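Local atomic coordinates of 3-carboxy-cis,cis-muconate cycloisomerase (Acinetobacter calcoaceticus, PDB entry 1Q5N), a protein that is an enzyme of the largely helical fumarase/aspartase superfamily and assembles from four copies of the chain. Residues E19-R24 against R123-I128; V46-A51 against A101-W106; S110-D115 against A194-A199; C118-R123 against L221-T226; E239-L244 against P332-L337. One frame throughout, in Å; residues are numbered along the deposited sequence.

Contact 1: E19-R24 against R123-I128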
# COMPACT_ATOMS: atom_id res chain seq x y z
N GLU A 19 -18.33 -6.01 17.69
CA GLU A 19 -19.32 -5.33 18.51
C GLU A 19 -18.71 -4.06 19.10
O GLU A 19 -19.37 -3.03 19.14
CB GLU A 19 -19.79 -6.24 19.64
CG GLU A 19 -21.31 -6.21 19.86
CD GLU A 19 -21.76 -7.25 20.91
OE1 GLU A 19 -21.66 -8.51 20.63
OE2 GLU A 19 -22.20 -6.79 22.02
N ILE A 20 -17.45 -4.13 19.55
CA ILE A 20 -16.83 -2.95 20.11
C ILE A 20 -16.79 -1.79 19.10
O ILE A 20 -16.89 -0.62 19.50
CB ILE A 20 -15.39 -3.26 20.63
CG1 ILE A 20 -15.51 -4.05 21.94
CG2 ILE A 20 -14.59 -1.98 20.89
CD1 ILE A 20 -14.19 -4.66 22.37
N PHE A 21 -16.69 -2.11 17.80
CA PHE A 21 -16.63 -1.10 16.73
C PHE A 21 -17.92 -0.88 15.98
O PHE A 21 -17.93 -0.20 14.94
CB PHE A 21 -15.49 -1.44 15.75
CG PHE A 21 -14.10 -1.21 16.33
CD1 PHE A 21 -13.59 0.09 16.46
CD2 PHE A 21 -13.33 -2.27 16.83
CE1 PHE A 21 -12.31 0.33 17.08
CE2 PHE A 21 -12.06 -2.04 17.46
CZ PHE A 21 -11.56 -0.75 17.58
N SER A 22 -19.02 -1.41 16.49
CA SER A 22 -20.32 -1.20 15.84
C SER A 22 -20.82 0.26 16.12
O SER A 22 -20.35 0.93 17.05
CB SER A 22 -21.31 -2.21 16.40
OG SER A 22 -21.63 -1.90 17.76
N ASP A 23 -21.77 0.74 15.32
CA ASP A 23 -22.29 2.08 15.52
C ASP A 23 -22.81 2.29 16.95
O ASP A 23 -22.56 3.32 17.60
CB ASP A 23 -23.42 2.37 14.53
CG ASP A 23 -22.92 2.51 13.10
OD1 ASP A 23 -21.72 2.79 12.88
OD2 ASP A 23 -23.72 2.33 12.16
N ARG A 24 -23.51 1.28 17.43
CA ARG A 24 -24.11 1.30 18.73
C ARG A 24 -23.04 1.37 19.83
O ARG A 24 -23.15 2.19 20.74
CB ARG A 24 -25.01 0.08 18.85
CG ARG A 24 -25.95 0.12 20.01
CD ARG A 24 -27.34 -0.47 19.67
NE ARG A 24 -28.18 -0.40 20.86
CZ ARG A 24 -27.81 -0.91 22.04
NH1 ARG A 24 -26.62 -1.53 22.17
NH2 ARG A 24 -28.61 -0.76 23.11
N ARG A 123 -8.90 0.21 23.94
CA ARG A 123 -8.56 -0.43 25.19
C ARG A 123 -9.28 -1.77 25.29
O ARG A 123 -8.68 -2.78 25.65
CB ARG A 123 -8.92 0.44 26.40
CG ARG A 123 -8.49 -0.24 27.72
CD ARG A 123 -8.66 0.70 28.93
NE ARG A 123 -10.02 1.23 29.09
CZ ARG A 123 -10.34 2.21 29.95
NH1 ARG A 123 -9.40 2.77 30.73
NH2 ARG A 123 -11.61 2.61 30.03
N ASP A 124 -10.56 -1.77 24.97
CA ASP A 124 -11.32 -2.99 25.10
C ASP A 124 -10.95 -4.07 24.05
O ASP A 124 -10.90 -5.26 24.37
CB ASP A 124 -12.82 -2.69 25.04
CG ASP A 124 -13.35 -2.03 26.34
OD1 ASP A 124 -12.64 -2.06 27.36
OD2 ASP A 124 -14.48 -1.48 26.34
N ALA A 125 -10.70 -3.66 22.80
CA ALA A 125 -10.36 -4.63 21.77
C ALA A 125 -8.92 -5.15 22.00
O ALA A 125 -8.63 -6.28 21.67
CB ALA A 125 -10.53 -4.02 20.35
N LEU A 126 -8.03 -4.33 22.58
CA LEU A 126 -6.67 -4.79 22.87
C LEU A 126 -6.71 -5.91 23.92
O LEU A 126 -5.94 -6.85 23.84
CB LEU A 126 -5.80 -3.67 23.43
CG LEU A 126 -4.69 -3.14 22.55
CD1 LEU A 126 -3.66 -2.50 23.45
CD2 LEU A 126 -4.03 -4.25 21.71
N ALA A 127 -7.60 -5.79 24.90
CA ALA A 127 -7.73 -6.78 25.97
C ALA A 127 -8.10 -8.11 25.32
O ALA A 127 -7.53 -9.14 25.63
CB ALA A 127 -8.84 -6.35 27.04
N ILE A 128 -9.07 -8.08 24.42
CA ILE A 128 -9.47 -9.30 23.73
C ILE A 128 -8.32 -9.85 22.87
O ILE A 128 -8.02 -11.04 22.96
CB ILE A 128 -10.68 -9.07 22.84
CG1 ILE A 128 -11.91 -8.86 23.71
CG2 ILE A 128 -10.92 -10.29 21.90
CD1 ILE A 128 -13.07 -8.37 22.90
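Ile-20 meets the helix of 123-128 through a single atom, its terminal methyl CD1. The residue closes helix 15-20, and the long helix 110-146 packs against it. CG1 of Ile-20 stands anti to the carbonyl carbon (chi1 -75°), and chi2 of 167° then stretches the branch outward. This carries CD1 of Ile-20 to 3.6 Å from CB of Asp-124. The same CD1 lies 3.7 Å from the backbone N of Ala-125. One turn further on, the CD1 methyls of Ile-20 and Ile-128 meet at 3.9 Å. Ile-128 has nearly the same two torsions, and its CG1 branch also does the touching.

The side chains of Ile-20 and Asp-124 cross at about a right angle. The methyl rests on the methylene of Asp-124. The carboxylate has another partner: its OD2 is hydrogen-bonded to Tyr-29 of helix 23-43. Phe-21 adds a second point: its CE2 comes obliquely to within 3.8 Å of CB of Ala-125. CG2 of Ile-20 lies 4.2 Å above one face of the Phe-21 ring, near the rim. The ring also meets Phe-335 of helix 323-351.

The turn after Ile-20 is fixed by Ser-22, the N-cap of the next helix. Its OG donates to Glu-19 O at 2.9 Å and also bonds to Ala-25 N. Between the two segments the chemistry is apolar. The touching atoms are mostly methyls, a methylene and one ring carbon, so close fit joins them. The polar tie comes one turn back on helix 110-146, where Gln-121 NE2 bonds to Ile-20 O.

Contact 2: V46-A51 against A101-W106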
# COMPACT_ATOMS: atom_id res chain seq x y z
N VAL A 46 -15.70 23.46 37.94
CA VAL A 46 -16.12 24.07 36.68
C VAL A 46 -17.63 24.02 36.38
O VAL A 46 -18.15 24.89 35.70
CB VAL A 46 -15.32 23.50 35.50
CG1 VAL A 46 -15.76 24.15 34.18
CG2 VAL A 46 -13.83 23.73 35.77
N ILE A 47 -18.35 23.00 36.84
CA ILE A 47 -19.80 23.03 36.62
C ILE A 47 -20.41 22.51 37.91
O ILE A 47 -19.75 21.79 38.68
CB ILE A 47 -20.32 22.17 35.43
CG1 ILE A 47 -20.15 20.68 35.75
CG2 ILE A 47 -19.65 22.62 34.13
CD1 ILE A 47 -20.83 19.78 34.78
N PRO A 48 -21.67 22.87 38.18
CA PRO A 48 -22.34 22.41 39.41
C PRO A 48 -22.53 20.92 39.50
O PRO A 48 -22.97 20.27 38.54
CB PRO A 48 -23.66 23.16 39.40
CG PRO A 48 -23.92 23.38 37.92
CD PRO A 48 -22.56 23.70 37.36
N GLN A 49 -22.20 20.38 40.66
CA GLN A 49 -22.34 18.97 40.93
C GLN A 49 -23.74 18.52 40.61
O GLN A 49 -23.98 17.36 40.27
CB GLN A 49 -22.07 18.66 42.40
CG GLN A 49 -22.31 17.19 42.72
CD GLN A 49 -21.39 16.25 41.93
OE1 GLN A 49 -20.15 16.42 41.95
NE2 GLN A 49 -21.99 15.26 41.23
N SER A 50 -24.68 19.45 40.72
CA SER A 50 -26.05 19.10 40.44
C SER A 50 -26.21 18.64 38.99
O SER A 50 -26.76 17.57 38.73
CB SER A 50 -26.94 20.31 40.72
OG SER A 50 -27.89 20.48 39.67
N ALA A 51 -25.72 19.45 38.04
CA ALA A 51 -25.83 19.16 36.61
C ALA A 51 -25.17 17.82 36.25
O ALA A 51 -25.75 17.02 35.51
CB ALA A 51 -25.21 20.30 35.80
N ALA A 101 -28.79 20.62 31.06
CA ALA A 101 -28.51 20.58 29.63
C ALA A 101 -27.45 21.59 29.13
O ALA A 101 -26.78 21.35 28.12
CB ALA A 101 -29.80 20.75 28.85
N ARG A 102 -27.30 22.70 29.84
CA ARG A 102 -26.34 23.72 29.43
C ARG A 102 -24.91 23.29 29.60
O ARG A 102 -24.01 23.83 28.96
CB ARG A 102 -26.58 25.00 30.23
CG ARG A 102 -27.84 25.64 29.78
CD ARG A 102 -28.41 26.60 30.77
NE ARG A 102 -29.78 26.88 30.32
CZ ARG A 102 -30.57 27.83 30.81
NH1 ARG A 102 -30.13 28.61 31.80
NH2 ARG A 102 -31.81 27.99 30.32
N TYR A 103 -24.70 22.33 30.47
CA TYR A 103 -23.38 21.85 30.76
C TYR A 103 -22.96 20.60 29.97
O TYR A 103 -21.86 20.08 30.19
CB TYR A 103 -23.25 21.63 32.26
CG TYR A 103 -23.54 22.90 33.01
CD1 TYR A 103 -22.58 23.92 33.08
CD2 TYR A 103 -24.78 23.11 33.63
CE1 TYR A 103 -22.84 25.10 33.72
CE2 TYR A 103 -25.05 24.29 34.27
CZ TYR A 103 -24.09 25.28 34.32
OH TYR A 103 -24.36 26.47 34.96
N VAL A 104 -23.81 20.13 29.07
CA VAL A 104 -23.45 18.96 28.26
C VAL A 104 -22.38 19.37 27.24
O VAL A 104 -22.55 20.37 26.53
CB VAL A 104 -24.66 18.41 27.47
CG1 VAL A 104 -24.23 17.25 26.55
CG2 VAL A 104 -25.72 17.94 28.42
N HIS A 105 -21.26 18.63 27.22
CA HIS A 105 -20.20 18.87 26.25
C HIS A 105 -19.53 20.22 26.50
O HIS A 105 -19.06 20.86 25.57
CB HIS A 105 -20.80 18.85 24.83
CG HIS A 105 -19.78 18.78 23.73
ND1 HIS A 105 -19.04 17.65 23.47
CD2 HIS A 105 -19.42 19.69 22.79
CE1 HIS A 105 -18.28 17.85 22.41
NE2 HIS A 105 -18.49 19.08 21.98
N TRP A 106 -19.51 20.62 27.77
CA TRP A 106 -18.93 21.90 28.18
C TRP A 106 -17.44 22.00 27.92
O TRP A 106 -16.68 21.26 28.53
CB TRP A 106 -19.19 22.16 29.68
CG TRP A 106 -18.61 23.46 30.12
CD1 TRP A 106 -17.65 23.66 31.08
CD2 TRP A 106 -18.84 24.73 29.52
NE1 TRP A 106 -17.26 24.98 31.10
CE2 TRP A 106 -17.98 25.67 30.15
CE3 TRP A 106 -19.70 25.18 28.49
CZ2 TRP A 106 -17.94 27.03 29.78
CZ3 TRP A 106 -19.67 26.54 28.11
CH2 TRP A 106 -18.78 27.45 28.76
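Tyr-103 is touched by Ile-47, Pro-48 and Ala-51. It opens a type II beta turn, Tyr-103 to Trp-106, that follows a short 3-10 turn in the loop between helices 82-94 and 110-146. The partner segment is the bend leading into helix 49-59.

Along the loop, Arg-102 comes first. Its CB lies against one face of the Tyr-103 ring, and its carbonyl oxygen accepts a hydrogen bond from Arg-385 of the third subunit.

Tyr-103 follows, and Pro-48 covers the opposite face of its ring. CD of Pro-48 is 3.9 Å from the Tyr-103 ring centroid and 17° off the normal, a CH-pi contact. Ile-47 and Ala-51 approach the ring obliquely. CG2 of Ile-47 touches CD1 of Tyr-103 at 3.4 Å, and CB of Ala-51 reaches CD2 of Tyr-103 at 3.6 Å. The side chains of Ile-47 and Tyr-103 run alongside each other, pointing opposite ways.

The turn then passes through Val-104 and His-105, whose ND1 bonds to Glu-34 of helix 23-43. It ends at Trp-106, where CG stands anti to the backbone N (chi1 180°). Ile-47 runs alongside Trp-106 in the opposite direction, and Val-46 crosses it nearly at a right angle. CG2 of Ile-47 serves both aromatic residues, lying 3.8 Å from CD1 of Trp-106. CG1 of Val-46 meets the indole at its edge, near the ring plane, 3.5 Å from NE1 of Trp-106.

Contact 3: S110-D115 against A194-A199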
# COMPACT_ATOMS: atom_id res chain seq x y z
N SER A 110 -15.43 18.41 19.07
CA SER A 110 -15.78 17.10 18.49
C SER A 110 -14.69 16.04 18.55
O SER A 110 -14.94 14.89 18.94
CB SER A 110 -16.17 17.24 17.03
OG SER A 110 -17.28 18.09 16.93
N GLN A 111 -13.48 16.43 18.16
CA GLN A 111 -12.38 15.49 18.15
C GLN A 111 -12.02 14.95 19.57
O GLN A 111 -11.54 13.82 19.70
CB GLN A 111 -11.14 16.11 17.43
CG GLN A 111 -10.01 15.08 17.28
CD GLN A 111 -8.89 15.46 16.33
OE1 GLN A 111 -8.85 16.60 15.79
NE2 GLN A 111 -7.93 14.52 16.13
N ASP A 112 -12.25 15.73 20.63
CA ASP A 112 -11.94 15.22 21.96
C ASP A 112 -12.81 13.98 22.23
O ASP A 112 -12.32 12.95 22.67
CB ASP A 112 -12.24 16.24 23.05
CG ASP A 112 -11.41 17.51 22.92
OD1 ASP A 112 -10.21 17.41 22.56
OD2 ASP A 112 -11.97 18.61 23.18
N ILE A 113 -14.11 14.09 21.95
CA ILE A 113 -15.01 12.99 22.21
C ILE A 113 -14.75 11.80 21.24
O ILE A 113 -14.81 10.65 21.64
CB ILE A 113 -16.48 13.48 22.04
CG1 ILE A 113 -16.76 14.65 23.00
CG2 ILE A 113 -17.45 12.33 22.26
CD1 ILE A 113 -16.42 14.39 24.46
N LEU A 114 -14.49 12.09 19.97
CA LEU A 114 -14.23 11.03 18.99
C LEU A 114 -12.93 10.29 19.29
O LEU A 114 -12.93 9.06 19.31
CB LEU A 114 -14.23 11.63 17.58
CG LEU A 114 -15.65 12.12 17.20
CD1 LEU A 114 -15.60 12.93 15.96
CD2 LEU A 114 -16.61 10.95 17.02
N ASP A 115 -11.83 11.02 19.55
CA ASP A 115 -10.56 10.36 19.88
C ASP A 115 -10.62 9.60 21.22
O ASP A 115 -10.01 8.51 21.37
CB ASP A 115 -9.39 11.35 19.98
CG ASP A 115 -8.90 11.82 18.64
OD1 ASP A 115 -9.37 11.33 17.59
OD2 ASP A 115 -8.02 12.70 18.65
N ALA A 194 -6.13 9.85 27.31
CA ALA A 194 -7.35 10.61 27.01
C ALA A 194 -7.08 11.74 26.01
O ALA A 194 -5.94 12.14 25.80
CB ALA A 194 -7.92 11.20 28.30
N GLN A 195 -8.14 12.24 25.38
CA GLN A 195 -7.97 13.39 24.48
C GLN A 195 -8.93 14.50 24.95
O GLN A 195 -10.15 14.31 24.93
CB GLN A 195 -8.35 13.06 23.01
CG GLN A 195 -8.12 14.23 22.05
CD GLN A 195 -6.65 14.37 21.58
OE1 GLN A 195 -5.82 14.99 22.25
NE2 GLN A 195 -6.33 13.78 20.43
N LEU A 196 -8.39 15.62 25.41
CA LEU A 196 -9.28 16.74 25.78
C LEU A 196 -8.48 18.04 25.60
O LEU A 196 -7.61 18.39 26.42
CB LEU A 196 -9.79 16.61 27.22
CG LEU A 196 -10.73 17.76 27.63
CD1 LEU A 196 -12.03 17.66 26.85
CD2 LEU A 196 -11.05 17.69 29.14
N GLY A 197 -8.76 18.75 24.52
CA GLY A 197 -8.02 19.96 24.24
C GLY A 197 -8.89 21.07 23.65
O GLY A 197 -8.41 22.17 23.47
N GLY A 198 -10.16 20.82 23.38
CA GLY A 198 -10.96 21.88 22.81
C GLY A 198 -10.61 22.22 21.37
O GLY A 198 -9.66 21.65 20.78
N ALA A 199 -11.35 23.18 20.80
CA ALA A 199 -11.22 23.58 19.41
C ALA A 199 -9.81 23.55 18.79
O ALA A 199 -9.62 22.87 17.78
CB ALA A 199 -11.88 24.96 19.21
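Asp-112 and Leu-196 bring the first turns of helix 110-146 against the irregular chain of 194-199, with their CA atoms 4.9 Å apart. Gly-198 has positive phi, and the chain here turns two successive backbone N-H groups to one carboxylate.

That carboxylate belongs to Asp-112. Its OD1 accepts from Gly-197 N at 2.8 Å, with the donor 51° out of the carboxylate plane. Its OD2 accepts from Gly-198 N at 2.9 Å through the syn lone pair. Each oxygen has a further partner: His-231 NE2 for OD1 and Thr-109 N for OD2. The group is thus bonded on both oxygens and its rotation is fixed. CD1 of Leu-196 comes back to 3.8 Å from OD2 of Asp-112, an apolar neighbour beside the polar cluster.

In the fold, the contact ties the loop between helices 166-191 and 210-221 to the start of a core helix of the family's helical bundle. All the touching residues are buried.

One turn along, Asp-115 and Gln-195 lie side by side and point the same way. Their CB atoms are 3.6 Å apart. CG of Gln-195 is anti to its backbone N, and a bend at chi2 (81°) brings the amide round to the acid. NE2 of Gln-195 then donates to the anti lone pair of OD2 of Asp-115 at 2.7 Å. The acceptor lies in the plane of the amide, while the carboxylate is turned 40° from it. OD2 of Asp-115 also takes NE2 of Gln-111 at 3.1 Å, on the syn side, and forms a salt bridge with Arg-234. OE1 of Gln-111 is bonded to Arg-319, and OE1 of Gln-195 to the backbone N of Trp-230.

Contact 4: C118-R123 against L221-T226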
# COMPACT_ATOMS: atom_id res chain seq x y z
N CYS A 118 -12.50 6.50 20.59
CA CYS A 118 -11.62 5.60 19.85
C CYS A 118 -10.64 4.88 20.81
O CYS A 118 -10.49 3.66 20.73
CB CYS A 118 -10.82 6.38 18.79
SG CYS A 118 -9.67 5.34 17.84
N ILE A 119 -9.98 5.63 21.71
CA ILE A 119 -9.08 5.01 22.67
C ILE A 119 -9.81 4.04 23.64
O ILE A 119 -9.24 3.00 24.06
CB ILE A 119 -8.32 6.06 23.46
CG1 ILE A 119 -7.35 6.79 22.51
CG2 ILE A 119 -7.59 5.42 24.64
CD1 ILE A 119 -6.37 5.87 21.80
N LEU A 120 -11.06 4.36 23.99
CA LEU A 120 -11.80 3.46 24.86
C LEU A 120 -12.06 2.16 24.09
O LEU A 120 -11.93 1.07 24.65
CB LEU A 120 -13.13 4.07 25.33
CG LEU A 120 -12.99 5.26 26.32
CD1 LEU A 120 -14.35 5.82 26.68
CD2 LEU A 120 -12.25 4.80 27.57
N GLN A 121 -12.41 2.28 22.80
CA GLN A 121 -12.62 1.10 21.99
C GLN A 121 -11.31 0.29 21.89
O GLN A 121 -11.32 -0.92 22.06
CB GLN A 121 -13.10 1.49 20.59
CG GLN A 121 -14.55 1.95 20.50
CD GLN A 121 -14.89 2.45 19.09
OE1 GLN A 121 -14.18 3.29 18.56
NE2 GLN A 121 -15.96 1.92 18.48
N CYS A 122 -10.20 0.97 21.62
CA CYS A 122 -8.92 0.30 21.50
C CYS A 122 -8.55 -0.40 22.80
O CYS A 122 -7.93 -1.48 22.79
CB CYS A 122 -7.81 1.32 21.15
SG CYS A 122 -7.89 1.98 19.45
N ARG A 123 -8.90 0.21 23.94
CA ARG A 123 -8.56 -0.43 25.19
C ARG A 123 -9.28 -1.77 25.29
O ARG A 123 -8.68 -2.78 25.65
CB ARG A 123 -8.92 0.44 26.40
CG ARG A 123 -8.49 -0.24 27.72
CD ARG A 123 -8.66 0.70 28.93
NE ARG A 123 -10.02 1.23 29.09
CZ ARG A 123 -10.34 2.21 29.95
NH1 ARG A 123 -9.40 2.77 30.73
NH2 ARG A 123 -11.61 2.61 30.03
N LEU A 221 -11.71 8.11 33.58
CA LEU A 221 -11.78 7.09 32.56
C LEU A 221 -10.68 6.08 32.73
O LEU A 221 -10.61 5.10 32.02
CB LEU A 221 -11.68 7.74 31.17
CG LEU A 221 -12.80 8.65 30.73
CD1 LEU A 221 -12.34 9.45 29.54
CD2 LEU A 221 -14.05 7.83 30.40
N LYS A 222 -9.79 6.36 33.68
CA LYS A 222 -8.66 5.49 33.95
C LYS A 222 -7.73 5.38 32.72
O LYS A 222 -7.27 4.30 32.39
CB LYS A 222 -9.14 4.09 34.38
CG LYS A 222 -9.85 4.06 35.75
CD LYS A 222 -10.66 2.78 35.90
CE LYS A 222 -11.24 2.60 37.32
NZ LYS A 222 -12.12 1.35 37.42
N LEU A 223 -7.48 6.51 32.07
CA LEU A 223 -6.60 6.57 30.91
C LEU A 223 -5.43 7.41 31.33
O LEU A 223 -5.51 8.12 32.35
CB LEU A 223 -7.29 7.26 29.73
CG LEU A 223 -8.38 6.39 29.11
CD1 LEU A 223 -9.17 7.15 28.05
CD2 LEU A 223 -7.71 5.12 28.55
N GLY A 224 -4.34 7.33 30.57
CA GLY A 224 -3.21 8.19 30.84
C GLY A 224 -3.53 9.65 30.44
O GLY A 224 -4.51 9.97 29.76
N GLN A 225 -2.70 10.56 30.88
CA GLN A 225 -2.88 11.96 30.56
C GLN A 225 -1.66 12.29 29.69
O GLN A 225 -0.63 11.68 29.87
CB GLN A 225 -2.86 12.77 31.86
CG GLN A 225 -3.03 14.25 31.67
CD GLN A 225 -2.89 15.04 33.00
OE1 GLN A 225 -2.90 16.29 32.98
NE2 GLN A 225 -2.76 14.32 34.15
N THR A 226 -1.77 13.21 28.76
CA THR A 226 -0.61 13.52 27.95
C THR A 226 -0.18 14.95 28.27
O THR A 226 -0.96 15.73 28.76
CB THR A 226 -0.95 13.43 26.42
OG1 THR A 226 -1.97 14.38 26.10
CG2 THR A 226 -1.45 12.06 26.06
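Leu-223 lies against three side chains of helix 110-146, namely Ile-119, Leu-120 and Arg-123. Its CD1 is nearest Leu-120 and its CD2 nearest Arg-123, and both methyls lie beside CG2 of Ile-119. CD1 of Leu-223 meets CD2 of Leu-120 at 3.9 Å, and these side chains cross at about a right angle. CD2 of Leu-223 meets CG2 of Ile-119, also at 3.9 Å, and here the crossing is oblique. The same CD2 is 3.6 Å from NH1 of Arg-123. Nearby, CD1 of Leu-120 and CD2 of Leu-221 come to 4.2 Å, the looser end of the patch.

Arg-123 runs along the border of this patch. Its chain is extended until chi3 (56°), where a bend swings the guanidinium over to the carbonyl of Leu-221. NH1 of Arg-123 donates to Leu-221 O at 2.9 Å. The oxygen lies near the guanidinium plane, and the donor lies in the carbonyl plane. NH2 of Arg-123 adds a weak bond to the same oxygen at 3.3 Å, so the group grips one acceptor with two nitrogens.

Leu-221 stands at the C-terminal end of helix 210-221, where Lys-222 with positive phi makes a Schellman motif. A cation at the carbonyl end of a helix would probably be favoured by the helix dipole. The contact thus joins an apolar patch of leucine and isoleucine methyls to a bordering arginine, which ties the end of helix 210-221 to the long helix.

Contact 5: E239-L244 against P332-L337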
# COMPACT_ATOMS: atom_id res chain seq x y z
N GLU A 239 0.81 3.48 16.01
CA GLU A 239 1.56 2.52 16.79
C GLU A 239 0.73 1.30 17.15
O GLU A 239 1.21 0.16 17.04
CB GLU A 239 2.14 3.19 18.04
CG GLU A 239 2.97 2.26 18.92
CD GLU A 239 3.80 2.98 19.97
OE1 GLU A 239 3.39 4.03 20.49
OE2 GLU A 239 4.88 2.49 20.28
N ILE A 240 -0.53 1.54 17.53
CA ILE A 240 -1.43 0.44 17.85
C ILE A 240 -1.64 -0.42 16.57
O ILE A 240 -1.55 -1.65 16.62
CB ILE A 240 -2.78 0.96 18.36
CG1 ILE A 240 -2.61 1.57 19.76
CG2 ILE A 240 -3.83 -0.19 18.49
CD1 ILE A 240 -3.86 2.40 20.18
N ALA A 241 -1.90 0.23 15.43
CA ALA A 241 -2.10 -0.51 14.15
C ALA A 241 -0.84 -1.30 13.79
O ALA A 241 -0.94 -2.43 13.36
CB ALA A 241 -2.47 0.46 12.95
N SER A 242 0.33 -0.71 13.99
CA SER A 242 1.58 -1.39 13.63
C SER A 242 1.79 -2.73 14.37
O SER A 242 2.32 -3.68 13.81
CB SER A 242 2.81 -0.48 13.83
OG SER A 242 3.07 -0.27 15.21
N VAL A 243 1.37 -2.80 15.62
CA VAL A 243 1.52 -4.01 16.41
C VAL A 243 0.48 -5.07 15.95
O VAL A 243 0.80 -6.25 15.83
CB VAL A 243 1.39 -3.62 17.91
CG1 VAL A 243 1.24 -4.88 18.80
CG2 VAL A 243 2.65 -2.86 18.32
N LEU A 244 -0.74 -4.63 15.64
CA LEU A 244 -1.77 -5.53 15.14
C LEU A 244 -1.27 -6.07 13.80
O LEU A 244 -1.44 -7.24 13.50
CB LEU A 244 -3.11 -4.81 14.98
CG LEU A 244 -3.63 -4.29 16.34
CD1 LEU A 244 -4.89 -3.42 16.06
CD2 LEU A 244 -3.91 -5.47 17.35
N PRO A 332 -10.52 0.48 12.73
CA PRO A 332 -11.41 -0.63 13.13
C PRO A 332 -11.20 -1.90 12.26
O PRO A 332 -11.23 -3.03 12.77
CB PRO A 332 -12.84 -0.04 12.96
CG PRO A 332 -12.62 1.47 13.02
CD PRO A 332 -11.30 1.65 12.28
N GLU A 333 -11.03 -1.73 10.94
CA GLU A 333 -10.87 -2.89 10.06
C GLU A 333 -9.62 -3.68 10.47
O GLU A 333 -9.67 -4.91 10.50
CB GLU A 333 -10.79 -2.41 8.61
CG GLU A 333 -10.78 -3.45 7.49
CD GLU A 333 -12.11 -4.14 7.28
OE1 GLU A 333 -13.12 -3.58 7.76
OE2 GLU A 333 -12.17 -5.23 6.63
N ILE A 334 -8.51 -3.00 10.83
CA ILE A 334 -7.27 -3.69 11.22
C ILE A 334 -7.52 -4.54 12.48
O ILE A 334 -7.16 -5.71 12.52
CB ILE A 334 -6.13 -2.67 11.46
CG1 ILE A 334 -5.93 -1.92 10.16
CG2 ILE A 334 -4.84 -3.37 11.97
CD1 ILE A 334 -4.77 -1.00 10.11
N PHE A 335 -8.15 -3.96 13.51
CA PHE A 335 -8.50 -4.73 14.71
C PHE A 335 -9.39 -5.95 14.40
O PHE A 335 -9.18 -7.06 14.88
CB PHE A 335 -9.27 -3.85 15.69
CG PHE A 335 -8.42 -3.27 16.78
CD1 PHE A 335 -7.96 -4.09 17.82
CD2 PHE A 335 -8.14 -1.88 16.80
CE1 PHE A 335 -7.23 -3.56 18.89
CE2 PHE A 335 -7.42 -1.32 17.85
CZ PHE A 335 -6.96 -2.15 18.91
N GLN A 336 -10.44 -5.71 13.63
CA GLN A 336 -11.36 -6.78 13.29
C GLN A 336 -10.74 -7.94 12.51
O GLN A 336 -11.09 -9.10 12.77
CB GLN A 336 -12.55 -6.22 12.52
CG GLN A 336 -13.60 -5.66 13.44
CD GLN A 336 -14.68 -4.95 12.65
OE1 GLN A 336 -14.49 -3.81 12.24
NE2 GLN A 336 -15.78 -5.62 12.40
N LEU A 337 -9.83 -7.64 11.56
CA LEU A 337 -9.16 -8.69 10.78
C LEU A 337 -8.15 -9.44 11.64
O LEU A 337 -7.98 -10.67 11.48
CB LEU A 337 -8.46 -8.11 9.53
CG LEU A 337 -9.44 -7.64 8.45
CD1 LEU A 337 -8.80 -6.70 7.48
CD2 LEU A 337 -9.98 -8.85 7.73
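Two helices of the central bundle meet here, 235-261 and 323-351. In this superfamily such long helices build the core of each subunit, and the bundles of four subunits join in the tetramer. The axes of the two segments approach to 9.8 Å and run roughly parallel, at 28°.

Leu-244 and Phe-335 form the centre. CD1 of Leu-244 sits over the middle of one face of the Phe-335 ring, 3.4 Å from the centroid and 4° off the normal, a CH-pi contact. Phe-335 has chi1 of -98°, away from the staggered positions, and its ring swings to the neighbouring helix. Ile-240, one turn before Leu-244, brings CG2 obliquely to 3.7 Å from CZ of Phe-335. Beside them, Ile-334 uses both of its branches. Its CG2 lies 3.8 Å from CB of Leu-244, and its CD1 reaches CB of Ala-241 at 3.9 Å.

Other parts close the core around this pair. Helix 110-146 packs on Ile-240, Leu-244 and Phe-335, and helix 290-311 packs on Ile-334. The far side of the 239-244 turn meets the third subunit, where Ser-242 touches Ser-242 of that subunit. Glu-239 bridges Arg-190 of its own chain and Arg-183 of the third subunit.

The chemistry between the two segments is wholly apolar and buried. Methyl contacts and an aromatic face hold the helices together, while the salt bridges of Glu-239 lie outside this apolar contact.

Helix 110-146 ties most of the contacts together. Contacts 1, 3 and 4 all use it, and contacts 1 and 4 share Arg-123; their centres are about 12 Å apart. Gln-121 of contact 4 also bonds to the backbone oxygen of Ile-20. Contact 5 touches both, since Phe-335 packs on Phe-21, Ala-125 and Cys-122. Contacts 3 and 4, also about 12 Å between centres, are joined by a probable backbone bond from Ala-194 to Gly-224. Contact 2 lies furthest out, about 36 Å centre to centre from contact 5, and reaches contact 3 where His-105 packs on Ile-113. Contacts 2 and 5 both touch the third subunit.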